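Putative polyprenyl synthetase (Streptomyces coelicolor, PDB 3NF2) probably acts as a magnesium-dependent prenyltransferase that joins isoprenyl diphosphates into longer chains, as in other FPP/GGPP synthases. Local coordinates at residues L85-N88 with F89-H93. Sequence-based numbering, arbitrary orientation.
Sequences LVHN and FSLLH. With SO4 (sulfate ion), chain B.
The amide N atoms of Phe89, Ser90, Leu91 and Leu92 bond to the carbonyl O atoms of Leu85, Val86, His87 and Asn88, the i to i+4 pattern of one continuous alpha helix, 77-98. The bond from Leu92 N to Asn88 O is nearly straight, at 170°. One turn apart, Leu91 lies over one face of the His87 ring. Leu91 CG sits 4.2 Å from the centroid of the His87 ring, a CH-pi contact set toward the rim. CG of His87 is anti to the backbone N (chi1 170°), which turns the ring along the helix to Leu91. His87 NE2 reaches out at the ring edge to sulfate O3, a weak hydrogen bond of 3.4 Å. The backbone N of Lys55 and the guanidinium groups of Arg58 and Arg104 also bond to this ion, which probably came from the crystallisation liquor. An alanine in place of His87 would probably cost the sulfate this donor and leave Leu91 without its ring partner. The helix belongs to the largely helical isoprenyl diphosphate synthase fold; Val86 faces helices 115-134 and 139-165, and the Phe89 ring stacks on Phe126. Val86 CG1 also lies 4.1 Å from Phe89 CD1, the two side chains running alongside each other. Val86 O sits at the edge of the Phe89 ring, 3.2 Å from Phe89 CD1. Asn88 OD1 lies 3.8 Å from Leu91 CD1. The amide is held at both ends, with OD1 accepting from His38 and ND2 bonding back to Glu84 O.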
loop_
_atom_site.group_PDB
_atom_site.type_symbol
_atom_site.label_atom_id
_atom_site.label_comp_id
_atom_site.label_asym_id
_atom_site.label_seq_id
_atom_site.Cartn_x
_atom_site.Cartn_y
_atom_site.Cartn_z
ATOM N N LEU A 85 1.119 -11.674 -4.081
ATOM C CA LEU A 85 0.791 -10.297 -4.413
ATOM C C LEU A 85 1.431 -9.317 -3.435
ATOM O O LEU A 85 2.050 -8.337 -3.862
ATOM C CB LEU A 85 -0.729 -10.101 -4.486
ATOM C CG LEU A 85 -1.404 -10.636 -5.753
ATOM C CD1 LEU A 85 -2.929 -10.670 -5.596
ATOM C CD2 LEU A 85 -1.006 -9.847 -7.002
ATOM N N VAL A 86 1.295 -9.607 -2.136
ATOM C CA VAL A 86 1.907 -8.807 -1.069
ATOM C C VAL A 86 3.423 -8.835 -1.196
ATOM O O VAL A 86 4.086 -7.787 -1.082
ATOM C CB VAL A 86 1.482 -9.287 0.345
ATOM C CG1 VAL A 86 2.345 -8.654 1.419
ATOM C CG2 VAL A 86 0.039 -8.927 0.615
ATOM N N HIS A 87 3.957 -10.028 -1.478
ATOM C CA HIS A 87 5.383 -10.199 -1.746
ATOM C C HIS A 87 5.869 -9.253 -2.828
ATOM O O HIS A 87 6.877 -8.580 -2.651
ATOM C CB HIS A 87 5.710 -11.642 -2.144
ATOM C CG HIS A 87 7.101 -11.823 -2.666
ATOM N ND1 HIS A 87 8.220 -11.672 -1.872
ATOM C CD2 HIS A 87 7.556 -12.139 -3.901
ATOM C CE1 HIS A 87 9.303 -11.884 -2.598
ATOM N NE2 HIS A 87 8.930 -12.178 -3.831
ATOM N N ASN A 88 5.138 -9.194 -3.937
ATOM C CA ASN A 88 5.550 -8.384 -5.078
ATOM C C ASN A 88 5.332 -6.874 -4.912
ATOM O O ASN A 88 6.105 -6.073 -5.442
ATOM C CB ASN A 88 4.922 -8.921 -6.355
ATOM C CG ASN A 88 5.559 -10.222 -6.795
ATOM O OD1 ASN A 88 6.622 -10.230 -7.432
ATOM N ND2 ASN A 88 4.922 -11.331 -6.453
ATOM N N PHE A 89 4.302 -6.508 -4.153
ATOM C CA PHE A 89 4.087 -5.133 -3.681
ATOM C C PHE A 89 5.292 -4.680 -2.882
ATOM O O PHE A 89 5.788 -3.567 -3.053
ATOM C CB PHE A 89 2.784 -5.066 -2.846
ATOM C CG PHE A 89 2.889 -4.277 -1.544
ATOM C CD1 PHE A 89 2.954 -4.941 -0.320
ATOM C CD2 PHE A 89 2.867 -2.878 -1.539
ATOM C CE1 PHE A 89 3.035 -4.233 0.894
ATOM C CE2 PHE A 89 2.939 -2.157 -0.332
ATOM C CZ PHE A 89 3.030 -2.837 0.884
ATOM N N SER A 90 5.771 -5.570 -2.024
ATOM C CA SER A 90 6.938 -5.308 -1.217
ATOM C C SER A 90 8.176 -5.089 -2.098
ATOM O O SER A 90 8.909 -4.138 -1.877
ATOM C CB SER A 90 7.140 -6.446 -0.219
ATOM O OG SER A 90 8.235 -6.197 0.633
ATOM N N LEU A 91 8.370 -5.918 -3.121
ATOM C CA LEU A 91 9.519 -5.772 -4.015
ATOM C C LEU A 91 9.504 -4.451 -4.775
ATOM O O LEU A 91 10.508 -3.736 -4.812
ATOM C CB LEU A 91 9.579 -6.918 -5.032
ATOM C CG LEU A 91 9.771 -8.363 -4.584
ATOM C CD1 LEU A 91 9.938 -9.253 -5.813
ATOM C CD2 LEU A 91 10.974 -8.493 -3.648
ATOM N N LEU A 92 8.360 -4.149 -5.385
ATOM C CA LEU A 92 8.179 -2.942 -6.183
ATOM C C LEU A 92 8.555 -1.691 -5.399
ATOM O O LEU A 92 9.315 -0.858 -5.875
ATOM C CB LEU A 92 6.728 -2.844 -6.666
ATOM C CG LEU A 92 6.351 -3.717 -7.864
ATOM C CD1 LEU A 92 4.855 -3.903 -7.945
ATOM C CD2 LEU A 92 6.879 -3.126 -9.155
ATOM N N HIS A 93 8.033 -1.597 -4.183
ATOM C CA HIS A 93 8.301 -0.471 -3.305
ATOM C C HIS A 93 9.695 -0.496 -2.698
ATOM O O HIS A 93 10.361 0.540 -2.667
ATOM C CB HIS A 93 7.241 -0.400 -2.206
ATOM C CG HIS A 93 5.909 0.075 -2.690
ATOM N ND1 HIS A 93 4.893 0.432 -1.830
ATOM C CD2 HIS A 93 5.430 0.273 -3.942
ATOM C CE1 HIS A 93 3.844 0.815 -2.532
ATOM N NE2 HIS A 93 4.144 0.725 -3.815
HETATM S S SO4 B . 11.020 -15.095 -5.188
HETATM O O1 SO4 B . 9.611 -15.282 -5.537
HETATM O O2 SO4 B . 11.816 -16.050 -5.958
HETATM O O3 SO4 B . 11.404 -13.717 -5.514
HETATM O O4 SO4 B . 11.252 -15.335 -3.758
#